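Local atomic coordinates of B-agarase (PDB entry 5Z6P), a protein that probably hydrolyses the beta-glycosidic links of agarose, as a beta-agarase of glycoside hydrolase family 50. Residues 74-79 against 191-196; 159-164 against 217-222; 317-322 against 359-364; 543-548 against 588-593; 558-563 against 581-586. All blocks are in the same frame, centred on the assembly; numbering follows the deposited sequence.

Interaction 1 (74-79 against 191-196)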
# COMPACT_ATOMS: atom_id res chain seq x y z
N HIS A 74 4.70 13.67 17.28
CA HIS A 74 3.45 12.94 17.47
C HIS A 74 2.95 12.28 16.19
O HIS A 74 2.88 12.93 15.16
CB HIS A 74 2.37 13.88 18.00
CG HIS A 74 2.70 14.48 19.33
ND1 HIS A 74 2.55 13.80 20.51
CD2 HIS A 74 3.19 15.70 19.66
CE1 HIS A 74 2.92 14.57 21.52
NE2 HIS A 74 3.31 15.73 21.02
N PHE A 75 2.59 11.01 16.26
CA PHE A 75 2.11 10.32 15.07
C PHE A 75 0.79 10.89 14.57
O PHE A 75 0.65 11.13 13.39
CB PHE A 75 1.96 8.82 15.31
CG PHE A 75 1.67 8.05 14.05
CD1 PHE A 75 2.70 7.60 13.26
CD2 PHE A 75 0.37 7.81 13.65
CE1 PHE A 75 2.44 6.90 12.09
CE2 PHE A 75 0.10 7.12 12.49
CZ PHE A 75 1.14 6.67 11.70
N TYR A 76 -0.18 11.12 15.45
CA TYR A 76 -1.46 11.72 15.05
C TYR A 76 -1.62 13.18 15.45
O TYR A 76 -1.55 13.51 16.62
CB TYR A 76 -2.64 10.93 15.63
CG TYR A 76 -2.74 9.52 15.14
CD1 TYR A 76 -3.18 9.25 13.85
CD2 TYR A 76 -2.39 8.45 15.96
CE1 TYR A 76 -3.28 7.95 13.38
CE2 TYR A 76 -2.48 7.14 15.50
CZ TYR A 76 -2.93 6.90 14.21
OH TYR A 76 -3.02 5.62 13.73
N THR A 77 -1.84 14.05 14.48
CA THR A 77 -2.23 15.43 14.77
C THR A 77 -3.53 15.74 14.06
O THR A 77 -3.73 15.30 12.93
CB THR A 77 -1.15 16.45 14.35
OG1 THR A 77 -1.12 16.60 12.93
CG2 THR A 77 0.18 16.02 14.84
N SER A 78 -4.40 16.48 14.72
CA SER A 78 -5.74 16.75 14.21
C SER A 78 -6.26 18.13 14.56
O SER A 78 -6.04 18.65 15.65
CB SER A 78 -6.75 15.72 14.73
OG SER A 78 -6.25 14.40 14.63
N VAL A 79 -6.96 18.70 13.60
CA VAL A 79 -7.91 19.77 13.83
C VAL A 79 -9.31 19.13 13.81
O VAL A 79 -9.63 18.41 12.86
CB VAL A 79 -7.83 20.84 12.74
CG1 VAL A 79 -8.87 21.92 13.00
CG2 VAL A 79 -6.40 21.40 12.63
N SER A 191 -6.58 15.90 9.52
CA SER A 191 -5.56 15.04 10.10
C SER A 191 -4.25 15.13 9.34
O SER A 191 -4.21 15.08 8.10
CB SER A 191 -6.05 13.57 10.14
OG SER A 191 -4.99 12.65 10.29
N ILE A 192 -3.18 15.30 10.09
CA ILE A 192 -1.83 15.24 9.56
C ILE A 192 -1.13 14.18 10.37
O ILE A 192 -0.96 14.33 11.59
CB ILE A 192 -1.12 16.61 9.64
CG1 ILE A 192 -1.81 17.61 8.71
CG2 ILE A 192 0.34 16.49 9.28
CD1 ILE A 192 -1.40 19.04 8.98
N HIS A 193 -0.76 13.07 9.73
CA HIS A 193 -0.20 11.96 10.48
C HIS A 193 0.85 11.20 9.69
O HIS A 193 0.97 11.36 8.48
CB HIS A 193 -1.31 11.01 10.94
CG HIS A 193 -1.81 10.09 9.86
ND1 HIS A 193 -2.80 10.46 8.97
CD2 HIS A 193 -1.47 8.83 9.54
CE1 HIS A 193 -3.04 9.46 8.15
NE2 HIS A 193 -2.25 8.45 8.47
N GLY A 194 1.63 10.40 10.41
CA GLY A 194 2.68 9.59 9.82
C GLY A 194 3.77 10.41 9.15
O GLY A 194 4.41 9.96 8.21
N SER A 195 3.98 11.62 9.63
CA SER A 195 4.92 12.51 8.98
C SER A 195 6.29 12.50 9.66
O SER A 195 6.39 12.21 10.84
CB SER A 195 4.37 13.92 8.94
OG SER A 195 5.15 14.73 8.10
N LEU A 196 7.34 12.83 8.91
CA LEU A 196 8.67 12.95 9.50
C LEU A 196 8.99 14.39 9.89
O LEU A 196 10.06 14.68 10.43
CB LEU A 196 9.74 12.44 8.53
CG LEU A 196 9.71 10.96 8.17
CD1 LEU A 196 10.88 10.69 7.29
CD2 LEU A 196 9.76 10.10 9.43
O HOH W 1 3.23 12.38 12.19
O HOH W 2 -4.19 12.59 12.82
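Ile192 O is gripped twice by Thr77. The backbone N of Thr77 reaches Ile192 O at 3.0 Å. The hydroxyl Thr77 OG1 also donates to Ile192 O, at 2.6 Å, in the carbonyl plane and on a lone pair. The second grip is possible because OG1 stands between the backbone N and the carbonyl carbon (chi1 74°). Ile192 N returns a bond to Thr77 O at 2.9 Å. Thr77 and Ile192 are thus a hydrogen-bonded pair of the antiparallel strands 76-81 and 185-193. Tyr76 with His193 and Ser78 with Ser191 are the non-hydrogen-bonded pairs on either side.

Beyond the Tyr76-His193 pair, Gly194 N donates to Phe75 O. Gly194 CA lies over one face of the Phe75 ring, 4.0 Å from the ring centroid, as a CH-pi contact. His193 CD2 comes obliquely to the same ring, 3.8 Å from Phe75 CE2. The Tyr76 and His193 rings are 28° from parallel, but offset so far that they hardly overlap. His193 NE2 bonds Lys646, and Phe75 N bonds Glu652. One water bridges Thr77 O and Ser191 OG.

Both strands belong to the agarase CBM-like domain. The threonine hydroxyl adds a third bond to the central pair. Backbone bonding continues to Phe75 and Gly194, where the aromatic cluster of Phe75, Tyr76 and His193 is added to it.

Interaction 2 (159-164 against 217-222)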
# COMPACT_ATOMS: atom_id res chain seq x y z
N SER A 159 -16.04 5.20 -11.61
CA SER A 159 -15.66 6.52 -11.13
C SER A 159 -16.52 7.59 -11.80
O SER A 159 -16.98 7.44 -12.93
CB SER A 159 -14.18 6.78 -11.41
OG SER A 159 -13.36 5.88 -10.70
N ASN A 160 -16.75 8.68 -11.08
CA ASN A 160 -17.30 9.88 -11.68
C ASN A 160 -16.26 10.97 -11.52
O ASN A 160 -16.07 11.48 -10.44
CB ASN A 160 -18.62 10.30 -11.02
CG ASN A 160 -19.47 9.12 -10.59
OD1 ASN A 160 -20.17 8.51 -11.39
ND2 ASN A 160 -19.43 8.82 -9.29
N PRO A 161 -15.56 11.31 -12.61
CA PRO A 161 -14.39 12.18 -12.49
C PRO A 161 -14.69 13.52 -11.81
O PRO A 161 -15.69 14.15 -12.10
CB PRO A 161 -13.97 12.39 -13.95
CG PRO A 161 -15.15 12.06 -14.74
CD PRO A 161 -15.82 10.95 -14.01
N CYS A 162 -13.82 13.90 -10.88
CA CYS A 162 -13.78 15.25 -10.36
C CYS A 162 -13.06 16.13 -11.37
O CYS A 162 -12.21 15.65 -12.13
CB CYS A 162 -13.05 15.32 -9.02
SG CYS A 162 -13.81 14.39 -7.72
N PRO A 163 -13.40 17.43 -11.39
CA PRO A 163 -12.62 18.37 -12.19
C PRO A 163 -11.13 18.21 -11.91
O PRO A 163 -10.75 18.14 -10.75
CB PRO A 163 -13.14 19.73 -11.72
CG PRO A 163 -14.55 19.46 -11.35
CD PRO A 163 -14.55 18.08 -10.73
N TRP A 164 -10.31 18.11 -12.96
CA TRP A 164 -8.86 18.11 -12.80
C TRP A 164 -8.30 19.30 -13.60
O TRP A 164 -9.02 19.88 -14.41
CB TRP A 164 -8.24 16.78 -13.27
CG TRP A 164 -7.99 16.74 -14.75
CD1 TRP A 164 -8.92 16.55 -15.73
CD2 TRP A 164 -6.73 16.89 -15.41
NE1 TRP A 164 -8.31 16.59 -16.97
CE2 TRP A 164 -6.97 16.80 -16.79
CE3 TRP A 164 -5.42 17.10 -14.96
CZ2 TRP A 164 -5.95 16.91 -17.73
CZ3 TRP A 164 -4.41 17.21 -15.90
CH2 TRP A 164 -4.68 17.11 -17.27
N ASN A 217 -18.49 13.34 -21.00
CA ASN A 217 -17.35 13.08 -21.87
C ASN A 217 -16.15 13.91 -21.47
O ASN A 217 -15.29 14.21 -22.31
CB ASN A 217 -17.73 13.35 -23.33
CG ASN A 217 -18.78 12.39 -23.85
OD1 ASN A 217 -19.75 12.80 -24.49
ND2 ASN A 217 -18.62 11.11 -23.54
N TYR A 218 -16.10 14.28 -20.20
CA TYR A 218 -15.04 15.11 -19.63
C TYR A 218 -13.65 14.61 -20.00
O TYR A 218 -12.77 15.40 -20.34
CB TYR A 218 -15.18 15.18 -18.11
CG TYR A 218 -14.27 16.16 -17.42
CD1 TYR A 218 -14.29 17.50 -17.75
CD2 TYR A 218 -13.41 15.74 -16.41
CE1 TYR A 218 -13.46 18.40 -17.12
CE2 TYR A 218 -12.59 16.63 -15.77
CZ TYR A 218 -12.61 17.96 -16.13
OH TYR A 218 -11.79 18.86 -15.49
N LEU A 219 -13.46 13.30 -19.96
CA LEU A 219 -12.13 12.73 -20.13
C LEU A 219 -11.91 12.08 -21.50
O LEU A 219 -10.94 11.37 -21.71
CB LEU A 219 -11.87 11.70 -19.02
CG LEU A 219 -11.94 12.24 -17.59
CD1 LEU A 219 -11.71 11.14 -16.59
CD2 LEU A 219 -10.92 13.33 -17.39
N SER A 220 -12.83 12.34 -22.43
CA SER A 220 -12.70 11.82 -23.78
C SER A 220 -11.35 12.20 -24.37
O SER A 220 -10.95 13.37 -24.35
CB SER A 220 -13.84 12.34 -24.66
OG SER A 220 -13.62 12.01 -26.02
N GLY A 221 -10.64 11.21 -24.87
CA GLY A 221 -9.35 11.44 -25.50
C GLY A 221 -8.23 11.91 -24.59
O GLY A 221 -7.27 12.51 -25.07
N ILE A 222 -8.33 11.64 -23.29
CA ILE A 222 -7.31 12.10 -22.33
C ILE A 222 -6.02 11.27 -22.37
O ILE A 222 -4.99 11.71 -21.85
CB ILE A 222 -7.86 12.10 -20.87
CG1 ILE A 222 -6.94 12.86 -19.92
CG2 ILE A 222 -8.00 10.71 -20.37
CD1 ILE A 222 -7.29 14.29 -19.73
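Tyr218 reaches into the bend of 161-164 and makes the tight part of the contact. Its hydroxyl accepts from the backbone: Trp164 N to Tyr218 OH is 3.0 Å, with Trp164 N near the plane of the phenol ring. Tyr218 CE2 meets the indole edge at Trp164 CD1, 3.7 Å away and close to the indole plane. The two ring planes stand 76° apart. CG of Trp164 sits between its own backbone N and carbonyl carbon (chi1 85°), which turns the indole toward 217-222. There Ile222 CD1 lies obliquely against the NE1-CZ2 side of the indole, 3.6 Å from Trp164 CZ2.

Neither segment is helix or strand. Both are loops in the region of the agarase CBM-like domain. The 217-222 loop makes a type I turn, Asn217 to Ser220, overlapped by a type II turn, Leu219 to Ile222. The other loop is tied down by the disulfide between Cys162 and Cys151. Phe679 meets the Trp164 ring edge-to-face from outside the two loops.

The contact is looser at Pro161, which is partly exposed and makes apolar touches without a polar bond. Pro161 CB rests 3.7 Å from Leu219 CD1 and 4.2 Å from Tyr218 CD2. Leu219 and Ile222 are buried.

Interaction 3 (317-322 against 359-364)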
# COMPACT_ATOMS: atom_id res chain seq x y z
N THR A 317 -9.85 -1.50 -21.52
CA THR A 317 -10.08 -0.65 -22.70
C THR A 317 -11.51 -0.16 -22.82
O THR A 317 -11.78 0.79 -23.53
CB THR A 317 -9.73 -1.37 -24.03
OG1 THR A 317 -10.57 -2.52 -24.19
CG2 THR A 317 -8.27 -1.78 -24.07
N GLY A 318 -12.42 -0.81 -22.12
CA GLY A 318 -13.83 -0.54 -22.31
C GLY A 318 -14.50 -1.58 -23.21
O GLY A 318 -15.66 -1.90 -23.03
N ILE A 319 -13.75 -2.11 -24.18
CA ILE A 319 -14.31 -3.12 -25.09
C ILE A 319 -14.67 -4.39 -24.32
O ILE A 319 -13.84 -4.95 -23.61
CB ILE A 319 -13.33 -3.48 -26.24
CG1 ILE A 319 -12.96 -2.24 -27.06
CG2 ILE A 319 -13.92 -4.59 -27.13
CD1 ILE A 319 -14.14 -1.46 -27.61
N ASP A 320 -15.93 -4.80 -24.45
CA ASP A 320 -16.50 -5.96 -23.77
C ASP A 320 -16.52 -5.80 -22.26
O ASP A 320 -16.63 -6.78 -21.53
CB ASP A 320 -15.74 -7.23 -24.14
CG ASP A 320 -16.29 -7.88 -25.39
OD1 ASP A 320 -17.07 -7.21 -26.09
OD2 ASP A 320 -15.96 -9.04 -25.66
N TYR A 321 -16.40 -4.57 -21.78
CA TYR A 321 -16.48 -4.37 -20.34
C TYR A 321 -17.88 -4.66 -19.81
O TYR A 321 -18.85 -4.10 -20.30
CB TYR A 321 -16.09 -2.96 -19.91
CG TYR A 321 -16.26 -2.85 -18.42
CD1 TYR A 321 -15.39 -3.50 -17.57
CD2 TYR A 321 -17.33 -2.17 -17.86
CE1 TYR A 321 -15.55 -3.46 -16.21
CE2 TYR A 321 -17.50 -2.12 -16.50
CZ TYR A 321 -16.61 -2.76 -15.68
OH TYR A 321 -16.75 -2.72 -14.32
N ASP A 322 -17.98 -5.49 -18.79
CA ASP A 322 -19.27 -5.71 -18.15
C ASP A 322 -19.13 -6.11 -16.69
O ASP A 322 -18.10 -6.64 -16.27
CB ASP A 322 -20.07 -6.77 -18.91
CG ASP A 322 -21.56 -6.71 -18.61
OD1 ASP A 322 -22.00 -5.75 -17.95
OD2 ASP A 322 -22.28 -7.62 -19.05
N VAL A 359 -17.68 5.27 -22.14
CA VAL A 359 -16.93 6.39 -21.59
C VAL A 359 -15.44 6.04 -21.50
O VAL A 359 -14.59 6.84 -21.86
CB VAL A 359 -17.45 6.78 -20.20
CG1 VAL A 359 -16.55 7.84 -19.58
CG2 VAL A 359 -18.86 7.29 -20.30
N ARG A 360 -15.15 4.83 -21.05
CA ARG A 360 -13.75 4.40 -20.91
C ARG A 360 -13.05 4.30 -22.25
O ARG A 360 -11.97 4.84 -22.42
CB ARG A 360 -13.65 3.07 -20.17
CG ARG A 360 -12.25 2.45 -20.24
CD ARG A 360 -11.19 3.36 -19.61
NE ARG A 360 -11.44 3.55 -18.19
CZ ARG A 360 -10.97 2.75 -17.23
NH1 ARG A 360 -10.21 1.70 -17.54
NH2 ARG A 360 -11.25 3.00 -15.96
N ARG A 361 -13.67 3.62 -23.21
CA ARG A 361 -13.09 3.48 -24.54
C ARG A 361 -12.81 4.83 -25.20
O ARG A 361 -11.79 5.01 -25.86
CB ARG A 361 -13.99 2.61 -25.44
CG ARG A 361 -13.51 2.45 -26.88
CD ARG A 361 -12.07 1.99 -26.95
NE ARG A 361 -11.58 1.83 -28.32
CZ ARG A 361 -10.98 2.78 -29.03
NH1 ARG A 361 -10.80 3.99 -28.53
NH2 ARG A 361 -10.55 2.52 -30.26
N ALA A 362 -13.71 5.79 -25.00
CA ALA A 362 -13.52 7.12 -25.59
C ALA A 362 -12.37 7.90 -24.93
O ALA A 362 -11.95 8.95 -25.43
CB ALA A 362 -14.79 7.91 -25.51
N MET A 363 -11.83 7.40 -23.82
CA MET A 363 -10.68 8.07 -23.20
C MET A 363 -9.41 7.88 -24.03
O MET A 363 -8.49 8.69 -23.96
CB MET A 363 -10.44 7.57 -21.78
CG MET A 363 -11.46 8.01 -20.74
SD MET A 363 -11.12 7.27 -19.11
CE MET A 363 -9.68 8.18 -18.61
N TYR A 364 -9.36 6.79 -24.79
CA TYR A 364 -8.15 6.46 -25.53
C TYR A 364 -8.13 7.09 -26.92
O TYR A 364 -9.01 6.85 -27.74
CB TYR A 364 -7.98 4.94 -25.63
CG TYR A 364 -7.97 4.26 -24.28
CD1 TYR A 364 -6.84 4.28 -23.47
CD2 TYR A 364 -9.11 3.61 -23.81
CE1 TYR A 364 -6.84 3.66 -22.23
CE2 TYR A 364 -9.12 3.00 -22.56
CZ TYR A 364 -7.98 3.03 -21.78
OH TYR A 364 -7.98 2.41 -20.55
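Thr317 O meets the end of helix 353-361 almost wholly through carbon, and no hydrogen bond joins the two segments. Arg361 CA is 3.2 Å from Thr317 O, in a CA-H...O contact. Around the same oxygen lie Arg361 CB at 3.4 Å, Tyr364 CE2 at 3.6 Å and Arg360 CG at 3.7 Å from Thr317 O. Arg361 N is also near, but at a poor angle for a bond.

Gly318, without a side chain, allows this close approach: its CA is 4.7 Å from Arg361 CA. Ile319 and Arg361 lie side by side and point the same way. The tip of the isoleucine, CD1, is 4.0 Å from Arg361 CG and sits at the edge of the guanidinium, near its plane. Arg360 is bent at chi2 and chi3 and turns its charged end away to Ile316 O, where NH1 bonds. Tyr364 OH bonds that carbonyl too.

Residues 317-322 lie on strand 315-325, an outer strand of a three-stranded antiparallel sheet, packed here on helix 353-361. Thr317 OG1 accepts from Ile319 N, which makes an ST turn, and also bonds Glu393 of strand 388-395. A type II turn spans Gly318 to Tyr321.

The two arginines thus present their aliphatic stems to the turn. Between the two segments, adhesion is by van der Waals contact and a weak CH...O interaction. Polar bonds go to residues beside them: Ile316, Glu393, and Ser357 of the same helix, whose OG bonds Gly318 O.

Interaction 4 (543-548 against 588-593)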
# COMPACT_ATOMS: atom_id res chain seq x y z
N VAL A 543 -10.88 -24.34 22.20
CA VAL A 543 -11.54 -25.00 23.31
C VAL A 543 -10.50 -25.67 24.23
O VAL A 543 -10.58 -25.57 25.44
CB VAL A 543 -12.57 -26.05 22.83
CG1 VAL A 543 -13.02 -26.95 23.98
CG2 VAL A 543 -13.76 -25.35 22.20
N GLU A 544 -9.52 -26.34 23.64
CA GLU A 544 -8.52 -27.04 24.43
C GLU A 544 -7.62 -26.03 25.14
O GLU A 544 -7.16 -26.28 26.25
CB GLU A 544 -7.71 -27.99 23.55
CG GLU A 544 -6.55 -28.69 24.26
CD GLU A 544 -6.97 -29.68 25.35
OE1 GLU A 544 -8.13 -30.17 25.36
OE2 GLU A 544 -6.11 -30.00 26.20
N LEU A 545 -7.40 -24.88 24.50
CA LEU A 545 -6.63 -23.82 25.13
C LEU A 545 -7.35 -23.27 26.38
O LEU A 545 -6.75 -23.14 27.43
CB LEU A 545 -6.35 -22.69 24.12
CG LEU A 545 -5.36 -21.60 24.54
CD1 LEU A 545 -4.89 -20.81 23.34
CD2 LEU A 545 -5.92 -20.62 25.60
N LEU A 546 -8.63 -22.94 26.24
CA LEU A 546 -9.39 -22.43 27.36
C LEU A 546 -9.57 -23.49 28.46
O LEU A 546 -9.54 -23.18 29.64
CB LEU A 546 -10.76 -21.92 26.88
CG LEU A 546 -10.61 -20.70 25.96
CD1 LEU A 546 -11.85 -20.42 25.11
CD2 LEU A 546 -10.18 -19.47 26.76
N LYS A 547 -9.73 -24.75 28.05
CA LYS A 547 -9.90 -25.84 29.00
C LYS A 547 -8.61 -26.04 29.80
O LYS A 547 -8.64 -26.32 30.98
CB LYS A 547 -10.29 -27.12 28.25
CG LYS A 547 -10.74 -28.26 29.10
CD LYS A 547 -11.40 -29.30 28.21
CE LYS A 547 -10.66 -30.62 28.23
NZ LYS A 547 -10.94 -31.41 29.46
N THR A 548 -7.47 -25.85 29.16
CA THR A 548 -6.19 -25.94 29.84
C THR A 548 -6.00 -24.79 30.84
O THR A 548 -5.51 -24.98 31.94
CB THR A 548 -5.03 -25.96 28.82
OG1 THR A 548 -5.09 -27.19 28.09
CG2 THR A 548 -3.68 -25.82 29.51
N ALA A 588 -6.55 -12.63 23.20
CA ALA A 588 -5.13 -12.49 22.88
C ALA A 588 -4.41 -13.84 22.82
O ALA A 588 -3.67 -14.11 21.89
CB ALA A 588 -4.46 -11.58 23.89
N LEU A 589 -4.62 -14.68 23.83
CA LEU A 589 -4.05 -16.03 23.83
C LEU A 589 -4.48 -16.81 22.58
O LEU A 589 -3.67 -17.46 21.94
CB LEU A 589 -4.48 -16.80 25.08
CG LEU A 589 -4.03 -16.31 26.46
CD1 LEU A 589 -4.69 -17.15 27.55
CD2 LEU A 589 -2.51 -16.36 26.58
N LEU A 590 -5.77 -16.75 22.28
CA LEU A 590 -6.34 -17.47 21.15
C LEU A 590 -5.75 -16.98 19.83
O LEU A 590 -5.34 -17.79 19.02
CB LEU A 590 -7.87 -17.33 21.14
CG LEU A 590 -8.60 -17.89 22.38
CD1 LEU A 590 -10.10 -17.62 22.33
CD2 LEU A 590 -8.34 -19.39 22.54
N LEU A 591 -5.70 -15.66 19.62
CA LEU A 591 -5.17 -15.09 18.38
C LEU A 591 -3.71 -15.49 18.18
O LEU A 591 -3.32 -15.96 17.10
CB LEU A 591 -5.31 -13.56 18.39
CG LEU A 591 -4.83 -12.77 17.18
CD1 LEU A 591 -5.54 -13.19 15.91
CD2 LEU A 591 -5.00 -11.27 17.42
N GLU A 592 -2.91 -15.34 19.22
CA GLU A 592 -1.50 -15.71 19.12
C GLU A 592 -1.33 -17.20 18.85
O GLU A 592 -0.49 -17.56 18.05
CB GLU A 592 -0.72 -15.32 20.39
CG GLU A 592 0.71 -15.84 20.36
CD GLU A 592 1.63 -15.17 21.36
OE1 GLU A 592 1.20 -14.20 21.98
OE2 GLU A 592 2.78 -15.62 21.51
N ALA A 593 -2.11 -18.06 19.51
CA ALA A 593 -1.99 -19.51 19.24
C ALA A 593 -2.35 -19.83 17.78
O ALA A 593 -1.68 -20.61 17.13
CB ALA A 593 -2.88 -20.33 20.20
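Leu545 pushes its two methyl groups into the surface of helix 581-609, among Leu589, Leu590 and Ala593. CD1 does most of the touching. Leu545 CD1 is 3.8 Å from Leu590 CD2 and also 3.8 Å from Ala593 CB. The other branch, Leu545 CD2, lies 4.1 Å from Leu589 CB. The leucine already leaves its backbone toward the other helix, and its CG, anti to the backbone N (chi1 -170°), carries the methyls onward to it. It crosses Leu589 at about a right angle and Leu590 obliquely.

Leu590 CD2 is the partner shared by both leucines of the opposing helix. Leu546 CG approaches it more loosely, at 4.3 Å from Leu590 CD2. Leu546 and Leu590 are buried, while Leu589 lies at the exposed border. No hydrogen bond joins the two segments.

The axes of the two short segments pass 10.4 Å apart, at 134° between their N-to-C directions. This is apolar helix packing, in which the CB of Ala593 meets a leucine methyl directly.

Both helices belong to the beta-galactosidase-like part of the chain. Helix 567-572 lies against Leu546, through Trp567 and Leu570. Helix 627-634 packs on Leu591 of helix 581-609, and its Arg631 makes a salt bridge to Glu592, as does nearby Lys635.

Interaction 5 (558-563 against 581-586)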
# COMPACT_ATOMS: atom_id res chain seq x y z
N GLN A 558 -17.22 -17.94 35.54
CA GLN A 558 -16.87 -16.93 36.53
C GLN A 558 -16.11 -15.76 35.89
O GLN A 558 -16.43 -14.60 36.11
CB GLN A 558 -16.01 -17.55 37.64
CG GLN A 558 -15.97 -16.80 38.96
CD GLN A 558 -17.29 -16.11 39.30
OE1 GLN A 558 -17.38 -14.88 39.30
NE2 GLN A 558 -18.32 -16.90 39.58
N SER A 559 -15.12 -16.10 35.09
CA SER A 559 -14.27 -15.12 34.43
C SER A 559 -14.98 -14.39 33.29
O SER A 559 -14.88 -13.17 33.17
CB SER A 559 -13.00 -15.80 33.92
OG SER A 559 -12.32 -15.02 32.97
N TRP A 560 -15.71 -15.13 32.46
CA TRP A 560 -16.39 -14.57 31.30
C TRP A 560 -17.75 -13.96 31.64
O TRP A 560 -18.32 -13.26 30.82
CB TRP A 560 -16.59 -15.62 30.21
CG TRP A 560 -15.38 -15.94 29.44
CD1 TRP A 560 -14.09 -15.71 29.81
CD2 TRP A 560 -15.33 -16.54 28.15
NE1 TRP A 560 -13.24 -16.14 28.84
CE2 TRP A 560 -13.98 -16.65 27.80
CE3 TRP A 560 -16.30 -17.01 27.26
CZ2 TRP A 560 -13.57 -17.21 26.60
CZ3 TRP A 560 -15.90 -17.55 26.07
CH2 TRP A 560 -14.54 -17.66 25.75
N GLN A 561 -18.26 -14.25 32.83
CA GLN A 561 -19.61 -13.89 33.24
C GLN A 561 -20.62 -14.48 32.27
O GLN A 561 -21.50 -13.80 31.77
CB GLN A 561 -19.78 -12.37 33.35
CG GLN A 561 -18.94 -11.71 34.46
CD GLN A 561 -19.36 -12.14 35.87
OE1 GLN A 561 -20.39 -12.78 36.06
NE2 GLN A 561 -18.54 -11.80 36.86
N THR A 562 -20.45 -15.77 31.98
CA THR A 562 -21.32 -16.53 31.09
C THR A 562 -22.00 -17.66 31.86
O THR A 562 -21.67 -17.90 33.01
CB THR A 562 -20.55 -17.12 29.90
OG1 THR A 562 -19.44 -17.89 30.39
CG2 THR A 562 -20.05 -16.01 28.96
N ASN A 563 -22.94 -18.36 31.23
CA ASN A 563 -23.61 -19.48 31.88
C ASN A 563 -23.52 -20.75 31.03
O ASN A 563 -24.52 -21.41 30.80
CB ASN A 563 -25.10 -19.19 32.14
CG ASN A 563 -25.35 -17.83 32.77
OD1 ASN A 563 -26.06 -17.00 32.20
ND2 ASN A 563 -24.79 -17.60 33.94
N SER A 581 -12.54 -7.55 30.46
CA SER A 581 -11.08 -7.53 30.40
C SER A 581 -10.49 -8.94 30.44
O SER A 581 -9.44 -9.19 29.85
CB SER A 581 -10.49 -6.68 31.52
OG SER A 581 -10.97 -7.08 32.78
N ALA A 582 -11.17 -9.86 31.12
CA ALA A 582 -10.70 -11.24 31.18
C ALA A 582 -10.85 -11.94 29.82
O ALA A 582 -9.95 -12.63 29.37
CB ALA A 582 -11.43 -12.01 32.24
N GLN A 583 -11.99 -11.76 29.18
CA GLN A 583 -12.20 -12.31 27.85
C GLN A 583 -11.19 -11.78 26.84
O GLN A 583 -10.77 -12.51 25.95
CB GLN A 583 -13.63 -12.01 27.37
CG GLN A 583 -14.69 -12.88 28.04
CD GLN A 583 -16.11 -12.42 27.75
OE1 GLN A 583 -16.38 -11.23 27.62
NE2 GLN A 583 -17.03 -13.37 27.69
N VAL A 584 -10.79 -10.51 26.97
CA VAL A 584 -9.84 -9.93 26.01
C VAL A 584 -8.44 -10.53 26.21
O VAL A 584 -7.76 -10.82 25.24
CB VAL A 584 -9.79 -8.39 26.12
CG1 VAL A 584 -8.63 -7.82 25.32
CG2 VAL A 584 -11.12 -7.80 25.61
N GLU A 585 -8.03 -10.74 27.45
CA GLU A 585 -6.82 -11.52 27.71
C GLU A 585 -6.88 -12.88 27.00
O GLU A 585 -5.92 -13.29 26.37
CB GLU A 585 -6.60 -11.73 29.21
CG GLU A 585 -6.01 -10.52 29.94
CD GLU A 585 -6.31 -10.55 31.45
OE1 GLU A 585 -6.13 -9.51 32.11
OE2 GLU A 585 -6.72 -11.61 31.96
N ASP A 586 -8.02 -13.55 27.09
CA ASP A 586 -8.22 -14.83 26.42
C ASP A 586 -8.22 -14.69 24.88
O ASP A 586 -7.64 -15.51 24.20
CB ASP A 586 -9.52 -15.50 26.91
CG ASP A 586 -9.40 -16.02 28.35
OD1 ASP A 586 -8.27 -16.34 28.75
OD2 ASP A 586 -10.41 -16.10 29.07
O HOH W 3 -19.74 -12.58 27.81
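Trp560 and Gln583 meet because each carries its CG anti to the carbonyl carbon (chi1 -76° and -74°). The glutamine then runs extended across one face of the indole. Gln583 CG lies over the five-membered ring as a CH-pi contact, 3.4 Å from its centroid and away from the centre of the whole indole. The amide plane is turned 70° against the ring. Gln583 NE2 hangs beside the backbone, 3.4 Å from Trp560 O, but the angle is too poor for a direct bond. A water accepts from Gln583 NE2 at 2.8 Å and donates weakly to Trp560 O.

The indole edge is fixed by a polar bond. Trp560 NE1 donates to Asp586 OD2 at 2.8 Å, nearly straight and in the plane of the ring. The carboxylate uses its anti lone pair, away from OD1. OD2 also bonds Tyr550 OH, while OD1 pairs with Lys549. This neighbouring charge would probably favour the ionised carboxylate. Ser559 OG comes 3.2 Å from Ala582 CB, and its polar partner is again Tyr550. The indole is thus pinned at both face and edge.

The contact joins the C-terminal end of helix 553-560 to the first turns of helix 581-609. Gln561 is the first residue past helical geometry, with positive phi. Helix 537-550 packs alongside, where its Leu546 touches both Trp560 and Asp586, and Leu577 of the intervening loop packs on Trp560 and Gln583.

Overall arrangement
Interactions 1 and 3 are buried, while interactions 2, 4 and 5 are only partly so. Interactions 4 and 5 share helix 581-609 and touch each other. Both are helical contacts, but 4 is apolar and 5 adds a polar grip. Interactions 2 and 3 also meet: Gly221 N is 2.7 Å from Ala362 O, a probable hydrogen bond, and Ile222 packs on Met363. Both rest largely on loops and turns. Interaction 1 touches none of the others, and strand pairing gives it the most backbone bonds across the segments. Interactions 2 and 4 lie on opposite sides of the chain's centre, with centres about 53 Å apart.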